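Local coordinates for protein glucose-6-phosphate isomerase (Plasmodium falciparum, PDB 3QKI) that probably catalyses the reversible conversion of alpha-D-glucose 6-phosphate to beta-D-fructose 6-phosphate, an early step of glycolysis, at residues F61-Y65 with L516-E520; N332-F336 with F523-G527; M21-N25 with P410-N414; L68-Y73 with T363-N367; Y432-H436 with Q475-L479. All coordinates share one frame; numbering follows the deposited sequence.

Contact 1: residues F61-Y65 with L516-E520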
# COMPACT_ATOMS: atom_id res chain seq x y z
N PHE A 61 -15.15 -4.48 24.25
CA PHE A 61 -14.05 -5.09 25.00
C PHE A 61 -13.09 -4.02 25.37
O PHE A 61 -12.47 -3.41 24.49
CB PHE A 61 -13.34 -6.27 24.29
CG PHE A 61 -12.26 -6.91 25.14
CD1 PHE A 61 -10.94 -6.93 24.72
CD2 PHE A 61 -12.56 -7.45 26.39
CE1 PHE A 61 -9.94 -7.50 25.51
CE2 PHE A 61 -11.56 -8.02 27.18
CZ PHE A 61 -10.25 -8.03 26.75
N LYS A 62 -12.97 -3.77 26.68
CA LYS A 62 -12.12 -2.74 27.26
C LYS A 62 -12.50 -1.35 26.70
O LYS A 62 -13.65 -0.90 26.86
CB LYS A 62 -10.60 -3.05 27.08
CG LYS A 62 -10.14 -4.40 27.64
CD LYS A 62 -9.72 -4.34 29.09
CE LYS A 62 -9.28 -5.69 29.57
NZ LYS A 62 -9.12 -5.71 31.06
N ASN A 63 -11.54 -0.72 26.02
CA ASN A 63 -11.64 0.62 25.46
C ASN A 63 -12.07 0.67 23.98
O ASN A 63 -11.69 1.60 23.25
CB ASN A 63 -10.32 1.38 25.73
CG ASN A 63 -9.07 0.53 25.69
OD1 ASN A 63 -8.38 0.46 24.68
ND2 ASN A 63 -8.74 -0.11 26.80
N PHE A 64 -12.89 -0.31 23.53
CA PHE A 64 -13.35 -0.34 22.14
C PHE A 64 -14.64 -1.05 21.85
O PHE A 64 -15.02 -1.99 22.57
CB PHE A 64 -12.24 -0.80 21.18
CG PHE A 64 -12.07 -2.29 20.95
CD1 PHE A 64 -11.17 -3.03 21.71
CD2 PHE A 64 -12.71 -2.92 19.89
CE1 PHE A 64 -10.99 -4.39 21.47
CE2 PHE A 64 -12.53 -4.28 19.65
CZ PHE A 64 -11.66 -5.01 20.43
N TYR A 65 -15.28 -0.65 20.75
CA TYR A 65 -16.49 -1.25 20.20
C TYR A 65 -16.17 -1.88 18.83
O TYR A 65 -15.43 -1.30 18.02
CB TYR A 65 -17.58 -0.17 19.97
CG TYR A 65 -18.35 0.31 21.19
CD1 TYR A 65 -19.72 0.54 21.12
CD2 TYR A 65 -17.70 0.66 22.37
CE1 TYR A 65 -20.43 1.04 22.21
CE2 TYR A 65 -18.40 1.10 23.49
CZ TYR A 65 -19.77 1.29 23.40
OH TYR A 65 -20.46 1.79 24.49
N LEU A 516 -14.43 -0.62 13.90
CA LEU A 516 -13.66 -0.78 15.14
C LEU A 516 -13.42 0.62 15.67
O LEU A 516 -12.72 1.41 15.01
CB LEU A 516 -12.32 -1.53 14.91
CG LEU A 516 -12.40 -3.00 14.55
CD1 LEU A 516 -11.06 -3.52 14.02
CD2 LEU A 516 -12.81 -3.85 15.76
N LEU A 517 -14.04 0.96 16.83
CA LEU A 517 -13.90 2.29 17.40
C LEU A 517 -13.28 2.23 18.78
O LEU A 517 -13.90 1.70 19.70
CB LEU A 517 -15.25 3.08 17.41
CG LEU A 517 -15.26 4.50 18.04
CD1 LEU A 517 -14.23 5.43 17.38
CD2 LEU A 517 -16.65 5.12 17.93
N PHE A 518 -12.05 2.77 18.92
CA PHE A 518 -11.30 2.77 20.18
C PHE A 518 -11.38 4.15 20.81
O PHE A 518 -11.65 5.12 20.11
CB PHE A 518 -9.82 2.43 19.93
CG PHE A 518 -9.50 1.04 19.39
CD1 PHE A 518 -9.07 0.04 20.23
CD2 PHE A 518 -9.60 0.77 18.03
CE1 PHE A 518 -8.77 -1.24 19.74
CE2 PHE A 518 -9.28 -0.49 17.53
CZ PHE A 518 -8.86 -1.49 18.39
N ASP A 519 -11.11 4.27 22.11
CA ASP A 519 -11.12 5.62 22.67
C ASP A 519 -9.86 6.41 22.26
O ASP A 519 -9.94 7.55 21.81
CB ASP A 519 -11.32 5.59 24.20
CG ASP A 519 -10.21 4.96 25.02
OD1 ASP A 519 -9.41 4.17 24.45
OD2 ASP A 519 -10.14 5.25 26.24
N GLU A 520 -8.70 5.78 22.35
CA GLU A 520 -7.44 6.45 22.07
C GLU A 520 -6.46 5.41 21.52
O GLU A 520 -6.54 4.24 21.89
CB GLU A 520 -6.93 6.99 23.43
CG GLU A 520 -5.65 7.80 23.41
CD GLU A 520 -5.31 8.44 24.74
OE1 GLU A 520 -5.67 7.86 25.79
OE2 GLU A 520 -4.67 9.52 24.73

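Contact 2: residues N332-F336 with F523-G527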
# COMPACT_ATOMS: atom_id res chain seq x y z
N ASN A 332 6.76 1.77 28.14
CA ASN A 332 5.73 1.91 27.11
C ASN A 332 5.50 0.57 26.40
O ASN A 332 4.36 0.16 26.23
CB ASN A 332 6.10 3.02 26.13
CG ASN A 332 5.88 4.42 26.65
OD1 ASN A 332 4.92 4.70 27.33
ND2 ASN A 332 6.77 5.33 26.30
N MET A 333 6.57 -0.15 26.08
CA MET A 333 6.51 -1.45 25.44
C MET A 333 5.89 -2.53 26.33
O MET A 333 5.20 -3.43 25.80
CB MET A 333 7.83 -1.84 24.80
CG MET A 333 8.21 -0.92 23.62
SD MET A 333 6.81 -0.31 22.62
CE MET A 333 6.25 -1.87 21.83
N ARG A 334 6.06 -2.41 27.69
CA ARG A 334 5.45 -3.33 28.64
C ARG A 334 3.93 -3.15 28.57
O ARG A 334 3.20 -4.14 28.55
CB ARG A 334 6.00 -3.07 30.06
CG ARG A 334 5.46 -4.00 31.14
CD ARG A 334 6.34 -4.00 32.38
NE ARG A 334 6.72 -2.65 32.79
CZ ARG A 334 7.90 -2.33 33.32
NH1 ARG A 334 8.81 -3.26 33.56
NH2 ARG A 334 8.16 -1.07 33.66
N ASN A 335 3.45 -1.89 28.46
CA ASN A 335 2.02 -1.60 28.33
C ASN A 335 1.46 -2.18 27.03
O ASN A 335 0.33 -2.67 27.03
CB ASN A 335 1.74 -0.10 28.39
CG ASN A 335 1.86 0.44 29.79
OD1 ASN A 335 1.74 -0.29 30.78
ND2 ASN A 335 2.16 1.72 29.90
N PHE A 336 2.24 -2.09 25.92
CA PHE A 336 1.88 -2.65 24.61
C PHE A 336 1.70 -4.17 24.78
O PHE A 336 0.71 -4.73 24.31
CB PHE A 336 2.95 -2.36 23.56
CG PHE A 336 2.72 -3.01 22.20
CD1 PHE A 336 1.91 -2.40 21.25
CD2 PHE A 336 3.35 -4.20 21.86
CE1 PHE A 336 1.70 -2.99 20.00
CE2 PHE A 336 3.15 -4.79 20.61
CZ PHE A 336 2.31 -4.18 19.69
N PHE A 523 -0.25 2.96 23.90
CA PHE A 523 0.52 1.71 23.80
C PHE A 523 -0.31 0.45 24.07
O PHE A 523 -0.20 -0.53 23.33
CB PHE A 523 1.79 1.76 24.67
CG PHE A 523 2.85 2.66 24.08
CD1 PHE A 523 3.77 2.16 23.17
CD2 PHE A 523 2.92 4.00 24.44
CE1 PHE A 523 4.74 3.00 22.59
CE2 PHE A 523 3.90 4.84 23.88
CZ PHE A 523 4.81 4.33 22.96
N TYR A 524 -1.16 0.49 25.10
CA TYR A 524 -2.01 -0.62 25.48
C TYR A 524 -3.00 -0.97 24.34
O TYR A 524 -3.11 -2.14 23.96
CB TYR A 524 -2.76 -0.27 26.79
CG TYR A 524 -3.71 -1.35 27.23
CD1 TYR A 524 -5.06 -1.29 26.90
CD2 TYR A 524 -3.27 -2.43 28.00
CE1 TYR A 524 -5.95 -2.27 27.33
CE2 TYR A 524 -4.15 -3.43 28.41
CZ TYR A 524 -5.48 -3.36 28.05
OH TYR A 524 -6.36 -4.35 28.40
N THR A 525 -3.71 0.04 23.82
CA THR A 525 -4.67 -0.12 22.73
C THR A 525 -3.99 -0.63 21.44
O THR A 525 -4.59 -1.39 20.70
CB THR A 525 -5.46 1.19 22.57
OG1 THR A 525 -6.10 1.51 23.81
CG2 THR A 525 -6.49 1.12 21.49
N CYS A 526 -2.75 -0.18 21.17
CA CYS A 526 -2.03 -0.65 19.97
C CYS A 526 -1.76 -2.16 20.10
O CYS A 526 -1.80 -2.88 19.09
CB CYS A 526 -0.75 0.14 19.75
SG CYS A 526 -0.07 -0.00 18.07
N GLY A 527 -1.55 -2.63 21.33
CA GLY A 527 -1.37 -4.04 21.66
C GLY A 527 -2.67 -4.80 21.44
O GLY A 527 -2.67 -5.87 20.82

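Contact 3: residues M21-N25 with P410-N414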
# COMPACT_ATOMS: atom_id res chain seq x y z
N MET A 21 -12.31 -35.89 5.14
CA MET A 21 -13.41 -35.09 4.62
C MET A 21 -13.14 -33.59 4.74
O MET A 21 -12.60 -33.14 5.76
CB MET A 21 -14.73 -35.45 5.32
N GLU A 22 -13.53 -32.82 3.70
CA GLU A 22 -13.35 -31.36 3.61
C GLU A 22 -14.38 -30.57 4.42
O GLU A 22 -15.43 -31.10 4.76
CB GLU A 22 -13.39 -30.89 2.14
CG GLU A 22 -12.15 -31.24 1.34
CD GLU A 22 -12.12 -30.75 -0.10
OE1 GLU A 22 -12.68 -29.66 -0.38
OE2 GLU A 22 -11.49 -31.43 -0.94
N ILE A 23 -14.09 -29.29 4.70
CA ILE A 23 -15.00 -28.41 5.45
C ILE A 23 -16.36 -28.21 4.72
O ILE A 23 -17.41 -28.05 5.36
CB ILE A 23 -14.33 -27.05 5.81
CG1 ILE A 23 -13.85 -26.27 4.55
CG2 ILE A 23 -13.23 -27.26 6.84
CD1 ILE A 23 -13.56 -24.76 4.76
N THR A 24 -16.32 -28.21 3.39
CA THR A 24 -17.47 -28.01 2.52
C THR A 24 -18.54 -29.10 2.69
O THR A 24 -19.67 -28.88 2.29
CB THR A 24 -17.02 -27.81 1.07
OG1 THR A 24 -16.22 -28.91 0.69
CG2 THR A 24 -16.24 -26.51 0.88
N ASN A 25 -18.17 -30.25 3.29
CA ASN A 25 -19.06 -31.39 3.57
C ASN A 25 -19.72 -31.31 4.94
O ASN A 25 -20.67 -32.05 5.18
CB ASN A 25 -18.33 -32.72 3.38
CG ASN A 25 -17.99 -32.98 1.93
OD1 ASN A 25 -18.88 -33.10 1.07
ND2 ASN A 25 -16.70 -33.02 1.62
N PRO A 410 -5.00 -31.38 -1.38
CA PRO A 410 -5.07 -30.13 -2.17
C PRO A 410 -6.53 -29.68 -2.17
O PRO A 410 -7.43 -30.52 -2.23
CB PRO A 410 -4.59 -30.55 -3.55
CG PRO A 410 -3.82 -31.80 -3.32
CD PRO A 410 -4.58 -32.51 -2.25
N ILE A 411 -6.76 -28.38 -1.95
CA ILE A 411 -8.12 -27.87 -1.86
C ILE A 411 -8.41 -26.86 -2.94
O ILE A 411 -7.48 -26.31 -3.52
CB ILE A 411 -8.54 -27.44 -0.42
CG1 ILE A 411 -7.55 -26.46 0.24
CG2 ILE A 411 -8.78 -28.66 0.49
CD1 ILE A 411 -7.83 -25.06 -0.04
N HIS A 412 -9.69 -26.67 -3.25
CA HIS A 412 -10.09 -25.77 -4.34
C HIS A 412 -10.96 -24.61 -3.87
O HIS A 412 -11.25 -23.71 -4.66
CB HIS A 412 -10.74 -26.57 -5.49
CG HIS A 412 -9.83 -27.66 -5.96
ND1 HIS A 412 -8.79 -27.41 -6.87
CD2 HIS A 412 -9.74 -28.95 -5.54
CE1 HIS A 412 -8.15 -28.56 -7.00
NE2 HIS A 412 -8.68 -29.52 -6.21
N TYR A 413 -11.36 -24.62 -2.59
CA TYR A 413 -12.18 -23.55 -2.04
C TYR A 413 -11.31 -22.32 -1.73
O TYR A 413 -10.07 -22.39 -1.77
CB TYR A 413 -13.00 -24.00 -0.82
CG TYR A 413 -12.20 -24.65 0.29
CD1 TYR A 413 -11.49 -23.88 1.21
CD2 TYR A 413 -12.22 -26.03 0.47
CE1 TYR A 413 -10.78 -24.47 2.26
CE2 TYR A 413 -11.54 -26.63 1.54
CZ TYR A 413 -10.79 -25.85 2.40
OH TYR A 413 -10.14 -26.43 3.46
N ASN A 414 -11.96 -21.19 -1.44
CA ASN A 414 -11.29 -19.93 -1.15
C ASN A 414 -10.47 -19.99 0.12
O ASN A 414 -10.93 -20.49 1.14
CB ASN A 414 -12.31 -18.79 -1.05
CG ASN A 414 -12.96 -18.41 -2.35
OD1 ASN A 414 -12.57 -18.86 -3.43
ND2 ASN A 414 -13.96 -17.55 -2.28
O HOH W 1 -11.42 -28.37 -2.57
O HOH W 2 -10.69 -29.00 4.40

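Contact 4: residues L68-Y73 with T363-N367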
# COMPACT_ATOMS: atom_id res chain seq x y z
N LEU A 68 -20.40 -5.16 13.90
CA LEU A 68 -20.58 -6.11 12.80
C LEU A 68 -21.96 -5.97 12.15
O LEU A 68 -22.33 -6.81 11.32
CB LEU A 68 -20.41 -7.55 13.31
CG LEU A 68 -19.03 -7.98 13.81
CD1 LEU A 68 -19.09 -9.36 14.40
CD2 LEU A 68 -18.00 -7.96 12.70
N SER A 69 -22.72 -4.92 12.50
CA SER A 69 -24.09 -4.80 12.00
C SER A 69 -24.24 -4.56 10.50
O SER A 69 -25.29 -4.89 9.94
CB SER A 69 -24.89 -3.76 12.80
OG SER A 69 -24.34 -2.48 12.60
N ARG A 70 -23.21 -4.02 9.83
CA ARG A 70 -23.28 -3.81 8.40
C ARG A 70 -22.71 -5.01 7.65
O ARG A 70 -22.04 -4.85 6.65
CB ARG A 70 -22.64 -2.48 7.96
CG ARG A 70 -23.31 -1.27 8.58
CD ARG A 70 -22.41 -0.06 8.50
NE ARG A 70 -22.88 1.00 9.36
CZ ARG A 70 -22.74 1.04 10.68
NH1 ARG A 70 -22.12 0.05 11.31
NH2 ARG A 70 -23.25 2.04 11.37
N GLN A 71 -22.98 -6.21 8.16
CA GLN A 71 -22.62 -7.48 7.53
C GLN A 71 -23.92 -8.15 7.13
O GLN A 71 -24.94 -8.01 7.81
CB GLN A 71 -21.77 -8.38 8.46
CG GLN A 71 -20.41 -7.77 8.81
CD GLN A 71 -19.45 -7.67 7.65
OE1 GLN A 71 -19.54 -8.39 6.65
NE2 GLN A 71 -18.49 -6.80 7.77
N ARG A 72 -23.89 -8.87 6.02
CA ARG A 72 -25.07 -9.49 5.43
C ARG A 72 -25.57 -10.78 6.10
O ARG A 72 -25.67 -11.84 5.48
CB ARG A 72 -24.92 -9.62 3.90
CG ARG A 72 -24.59 -8.29 3.22
CD ARG A 72 -24.77 -8.37 1.72
NE ARG A 72 -26.20 -8.41 1.39
CZ ARG A 72 -26.69 -8.63 0.17
NH1 ARG A 72 -25.88 -8.83 -0.85
NH2 ARG A 72 -28.00 -8.63 -0.03
N TYR A 73 -25.91 -10.67 7.38
CA TYR A 73 -26.47 -11.76 8.15
C TYR A 73 -27.43 -11.30 9.20
O TYR A 73 -27.26 -10.23 9.79
CB TYR A 73 -25.39 -12.71 8.78
CG TYR A 73 -24.16 -12.07 9.42
CD1 TYR A 73 -22.87 -12.47 9.05
CD2 TYR A 73 -24.29 -11.20 10.50
CE1 TYR A 73 -21.75 -11.93 9.66
CE2 TYR A 73 -23.17 -10.65 11.11
CZ TYR A 73 -21.90 -11.03 10.70
OH TYR A 73 -20.79 -10.51 11.30
N THR A 363 -16.88 -13.71 10.11
CA THR A 363 -17.40 -12.72 9.17
C THR A 363 -16.59 -12.77 7.88
O THR A 363 -17.17 -12.82 6.79
CB THR A 363 -17.38 -11.34 9.82
OG1 THR A 363 -18.24 -11.35 10.97
CG2 THR A 363 -17.79 -10.24 8.89
N SER A 364 -15.25 -12.77 8.00
CA SER A 364 -14.32 -12.83 6.87
C SER A 364 -14.55 -14.12 6.05
O SER A 364 -14.62 -14.06 4.82
CB SER A 364 -12.90 -12.76 7.40
OG SER A 364 -11.93 -12.82 6.37
N PHE A 365 -14.65 -15.26 6.74
CA PHE A 365 -14.90 -16.59 6.17
C PHE A 365 -16.23 -16.60 5.42
O PHE A 365 -16.29 -17.10 4.30
CB PHE A 365 -14.89 -17.64 7.31
CG PHE A 365 -15.30 -19.03 6.90
CD1 PHE A 365 -14.42 -19.86 6.21
CD2 PHE A 365 -16.56 -19.53 7.22
CE1 PHE A 365 -14.80 -21.15 5.83
CE2 PHE A 365 -16.96 -20.81 6.82
CZ PHE A 365 -16.07 -21.61 6.13
N TYR A 366 -17.29 -16.05 6.05
CA TYR A 366 -18.64 -15.95 5.48
C TYR A 366 -18.63 -15.14 4.17
O TYR A 366 -19.10 -15.63 3.14
CB TYR A 366 -19.54 -15.30 6.54
CG TYR A 366 -20.98 -15.08 6.11
CD1 TYR A 366 -21.89 -16.13 6.08
CD2 TYR A 366 -21.45 -13.80 5.84
CE1 TYR A 366 -23.22 -15.93 5.72
CE2 TYR A 366 -22.78 -13.58 5.48
CZ TYR A 366 -23.67 -14.65 5.43
OH TYR A 366 -24.98 -14.44 5.09
N ASN A 367 -18.06 -13.92 4.19
CA ASN A 367 -17.95 -13.06 3.00
C ASN A 367 -17.20 -13.71 1.88
O ASN A 367 -17.63 -13.63 0.72
CB ASN A 367 -17.32 -11.72 3.35
CG ASN A 367 -18.25 -10.83 4.12
OD1 ASN A 367 -19.46 -10.99 4.06
ND2 ASN A 367 -17.71 -9.88 4.88
O HOH W 3 -21.27 -9.46 4.93

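Contact 5: residues Y432-H436 with Q475-L479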
# COMPACT_ATOMS: atom_id res chain seq x y z
N TYR A 432 -12.19 4.65 -3.44
CA TYR A 432 -13.57 4.35 -2.99
C TYR A 432 -14.61 4.37 -4.11
O TYR A 432 -15.66 3.78 -3.95
CB TYR A 432 -14.04 5.24 -1.86
CG TYR A 432 -13.54 4.90 -0.48
CD1 TYR A 432 -12.32 4.25 -0.30
CD2 TYR A 432 -14.19 5.39 0.65
CE1 TYR A 432 -11.78 4.06 0.98
CE2 TYR A 432 -13.67 5.19 1.93
CZ TYR A 432 -12.45 4.56 2.09
OH TYR A 432 -11.92 4.45 3.35
N GLN A 433 -14.29 4.98 -5.26
CA GLN A 433 -15.20 4.96 -6.41
C GLN A 433 -15.55 3.47 -6.70
O GLN A 433 -16.73 3.12 -6.82
CB GLN A 433 -14.51 5.60 -7.64
CG GLN A 433 -15.13 5.24 -8.97
CD GLN A 433 -16.57 5.68 -9.08
OE1 GLN A 433 -16.93 6.82 -8.74
NE2 GLN A 433 -17.41 4.80 -9.61
N LEU A 434 -14.52 2.60 -6.78
CA LEU A 434 -14.66 1.16 -7.02
C LEU A 434 -15.41 0.46 -5.87
O LEU A 434 -16.32 -0.33 -6.13
CB LEU A 434 -13.28 0.51 -7.27
CG LEU A 434 -13.27 -0.97 -7.67
CD1 LEU A 434 -12.10 -1.30 -8.49
CD2 LEU A 434 -13.21 -1.86 -6.43
N ILE A 435 -15.07 0.80 -4.62
CA ILE A 435 -15.70 0.22 -3.42
C ILE A 435 -17.20 0.54 -3.39
O ILE A 435 -17.98 -0.29 -2.91
CB ILE A 435 -14.94 0.58 -2.11
CG1 ILE A 435 -13.46 0.09 -2.19
CG2 ILE A 435 -15.65 0.00 -0.85
CD1 ILE A 435 -12.59 0.24 -0.88
N HIS A 436 -17.62 1.70 -3.94
CA HIS A 436 -19.05 2.06 -3.98
C HIS A 436 -19.76 1.56 -5.21
O HIS A 436 -20.93 1.20 -5.11
CB HIS A 436 -19.27 3.57 -3.84
CG HIS A 436 -19.06 4.07 -2.44
ND1 HIS A 436 -20.08 3.99 -1.49
CD2 HIS A 436 -17.96 4.58 -1.86
CE1 HIS A 436 -19.57 4.49 -0.38
NE2 HIS A 436 -18.29 4.85 -0.54
N GLN A 475 -19.20 6.74 5.56
CA GLN A 475 -18.76 5.77 4.56
C GLN A 475 -19.40 4.41 4.83
O GLN A 475 -19.94 3.81 3.92
CB GLN A 475 -17.22 5.69 4.46
CG GLN A 475 -16.58 6.90 3.75
CD GLN A 475 -16.93 6.98 2.28
OE1 GLN A 475 -17.09 5.97 1.59
NE2 GLN A 475 -17.04 8.19 1.77
N ALA A 476 -19.38 3.96 6.10
CA ALA A 476 -19.97 2.68 6.50
C ALA A 476 -21.48 2.66 6.15
O ALA A 476 -21.95 1.71 5.54
CB ALA A 476 -19.77 2.47 8.01
N ASP A 477 -22.20 3.75 6.47
CA ASP A 477 -23.62 3.86 6.15
C ASP A 477 -23.89 3.94 4.64
O ASP A 477 -24.80 3.27 4.18
CB ASP A 477 -24.27 5.02 6.90
CG ASP A 477 -24.46 4.76 8.39
OD1 ASP A 477 -24.35 3.57 8.82
OD2 ASP A 477 -24.72 5.75 9.14
N ALA A 478 -23.10 4.74 3.87
CA ALA A 478 -23.27 4.87 2.42
C ALA A 478 -23.08 3.49 1.73
O ALA A 478 -23.85 3.13 0.83
CB ALA A 478 -22.27 5.90 1.85
N LEU A 479 -22.09 2.72 2.17
CA LEU A 479 -21.82 1.38 1.62
C LEU A 479 -22.99 0.44 1.90
O LEU A 479 -23.43 -0.27 1.00
CB LEU A 479 -20.50 0.81 2.16
CG LEU A 479 -19.21 1.42 1.53
CD1 LEU A 479 -17.97 0.99 2.31
CD2 LEU A 479 -19.09 1.04 0.07
O HOH W 4 -22.68 2.83 -1.56

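Contact 1: residues F61-Y65 with L516-E520
Tyr65 and Leu517 form an antiparallel hydrogen-bonded pair, in which each residue satisfies both backbone groups of the other. Tyr65 N donates to Leu517 O at 2.9 Å, and Leu517 N donates to Tyr65 O at the same length. Both bonds are nearly straight. A third bond runs from Asp519 N to Asn63 O at 3.0 Å and is more bent, 142° at the hydrogen. Between them sits the non-hydrogen-bonded pair Phe64 and Phe518. Each of the three acceptors also receives a CA-H contact; the shortest is Phe64 CA to Leu517 O at 3.2 Å.

Asn63 O has one more, weak donor, Tyr593 OH of the second subunit. The Asn63 amide finds its partner elsewhere: OD1 is probably bonded to Thr525 OG1 in the conformers modelled here. Asp519 OD1 lies 3.2 Å from Asn63 CB and takes a weak bond from Glu520 N. Asp519 O is satisfied by His450 ND1.

Phe64, Phe518 and Leu516 share one face of the sheet. Phe64 CB lies over the Phe518 ring, 3.9 Å from its centroid. The two side chains lie side by side, their rings oblique with planes 31° apart. A first torsion of 87° sets Phe64 CG between its backbone N and carbonyl carbon, which lays the ring along Phe518. Leu516 CD2 touches Phe64 CE2 at 3.9 Å. On the other face, Tyr65 stacks on Tyr593 of the second subunit. The contact joins antiparallel strand 64-70 to the parallel strands that start at 513-518, in the mixed sheet of a GPI-family alpha/beta domain.

Contact 2: residues N332-F336 with F523-G527
Phe523 lies with one ring face against Asn332, and this is the tight part of the contact. Asn332 CB sits over the middle of the ring, 3.5 Å from the centroid. The amide beyond it is stacked on the ring, planes only 7° apart, with CG 3.4 Å from Phe523 CE2. Asn332 ND2 is bonded to Phe328 O and Glu196 OE1, which should help hold the amide flat. Met333 bends back at its second and third torsions, and its SD comes within 3.9 Å of Phe523 CE1, an oblique Met-aromatic contact.

Phe523 is a knob in a hole made by Asn332, Met333, Asn335 and Phe336. This is helix-helix packing between 330-349 and 523-543. The local axes approach to 7.6 Å and cross at -36°. Such closeness brings the backbones together. Phe336 CA meets Phe523 O at 3.2 Å, and Gly527 CA meets Phe336 O at 3.4 Å. Gly527 has no side chain to keep the helices apart, and its CA also lies over a face of the Phe336 ring. Phe336 CG is anti to the backbone N (175°), which turns that ring face to Gly527 CA. Cys526 meets the ring at its edge.

The outer side is looser. Asn335 is exposed and touches Phe523 only CB to CB, at 4.2 Å. Tyr524 gives its ring obliquely to Asn335 O, with CD2 3.7 Å away. Its hydroxyl turns to Asp342 on the next turns of helix 330-349, while Lys62 and Asn63 pack on the same side chain.

Contact 3: residues M21-N25 with P410-N414
Pro410 comes only loosely near Glu22, through its carbonyl O, and Thr503 of the second subunit packs on the same proline. Ile411 comes next. Its CG2 touches Glu22 CD at 4.0 Å. Its CD1 reaches the other way and covers one face of the Tyr413 ring, two residues further on. The backbone N of His412 is linked to Glu22 through a water. This water donates to Glu22 OE1 at 2.8 Å and appears to accept from His412 N, though that distance is too short to be read closely.

Tyr413 is the centre of the contact. A first torsion of 53° places its CG between the backbone N and the carbonyl carbon, and the ring points at the segment 21-25. Ile23 comes over the face opposite Ile411, with CD1 4.0 Å from the ring centroid. The tyrosine is thus held between two isoleucines, one from each segment. Glu22 OE1 sits at the ring edge, 3.8 Å from Tyr413 CD2. The carboxylate is turned 59° from the ring plane. Thr24 CG2 approaches the same CD2 obliquely at 4.1 Å. The Tyr413 hydroxyl is bonded to Leu544 O. It also accepts a hydrogen bond from a second water, 2.8 Å from Tyr413 OH, and Ile23 N donates weakly to that water.

Asn414 turns from the segment 21-25 to Ser368 and Asp372. The N-terminal residues thus lie on the loop between helix 388-400 and strand 418-420. Direct contact is mostly apolar and dispersive. Polar links between the segments go through water, which implies a join that is only partly dry.

Contact 4: residues L68-Y73 with T363-N367
The segment from Leu68 to Tyr73 leaves its strand through a type I turn, Leu68 to Gln71, then makes an inverse gamma turn centred on Arg72, with Thr363 of the facing helix 7.6 Å from Gln71, CA to CA. It joins the end of strand 64-70 to helix 356-371, which packs beside the mixed sheet of this alpha/beta fold. The contact is buried but largely polar.

The gamma turn presents Arg72 O to the helix, and Tyr366 OH donates to it at 2.7 Å. The Arg72 side chain goes elsewhere, to Lys42 O. Tyr73 OH donates to Thr363 OG1 at 2.7 Å, near the plane of the tyrosine ring. That threonine oxygen is also bonded to Leu359 O within its own helix. Tyr73 CD1 lies over a face of the Tyr366 ring, 3.7 Å from CE2, with the two ring planes 58° apart.

A bend at the second torsion brings the Gln71 amide against the Thr363 methyl, with Gln71 CD 3.3 Å from Thr363 CG2, the two side chains crossing at about a right angle. Gln71 OE1 receives Asn367 ND2 at 2.9 Å in an almost straight bond of 170°. The donor is tilted 27° from the carbonyl plane of the glutamine. A water links the Gln71 amide to the backbone: it accepts from Arg72 N at 2.9 Å and donates to Gln71 OE1.

Contact 5: residues Y432-H436 with Q475-L479
This is a buried helix-helix contact made by side chains, between helices 428-437 and 464-481 on the mixed sheet. The local axes are 11.4 Å apart at 39°, and the His436 side chain lies between them. His436 NE2 donates to Gln475 OE1 at 2.7 Å. The oxygen lies in the ring plane and the donor in the carbonyl plane, so the bond is well directed on both sides. At the other ring nitrogen, ND1 is bonded in the ring plane to a water, which donates to Ala478 O. Together these two bonds should fix the rotation of the ring.

Leu479 CD2 covers one ring face, 3.6 Å from the centroid. The same methyl touches Ile435 CG2 at 3.7 Å. Gln475 bends at its second torsion (-67°), which carries OE1 to the edge of the Tyr432 ring too, 3.1 Å from CD2. The Tyr432 hydroxyl is bonded to Tyr381.

The Gln475 side chain is about 7 Å from that of His429, which binds beta-D-fructose 6-phosphate in another structure of this protein; no ligand is bound here. On the sheet side, Ile435 and Leu479 pack on Val443 of strand 443-448, and Ile435 and Tyr432 reach strand 375-380.

In the fold
From the N terminus, contact 3 opens first and closes a loop from 21-25 to 410-414. Contact 4 is nested inside it and ties the end of strand 64-70 to helix 356-371. Contact 1 starts earlier on that strand and closes at strand 513-518, so it encloses contacts 4 and 5 and crosses contact 3. Contact 2 runs from helix 330-349 to helix 523-543. It crosses contacts 1, 3 and 4 and encloses contact 5. Contacts 1 and 2 meet where Asn63 probably bonds Thr525. Contacts 3 and 4 meet where Ile23 packs on Phe365. Contacts 4 and 5, in series, are joined by the Arg70 to Asp477 salt bridge.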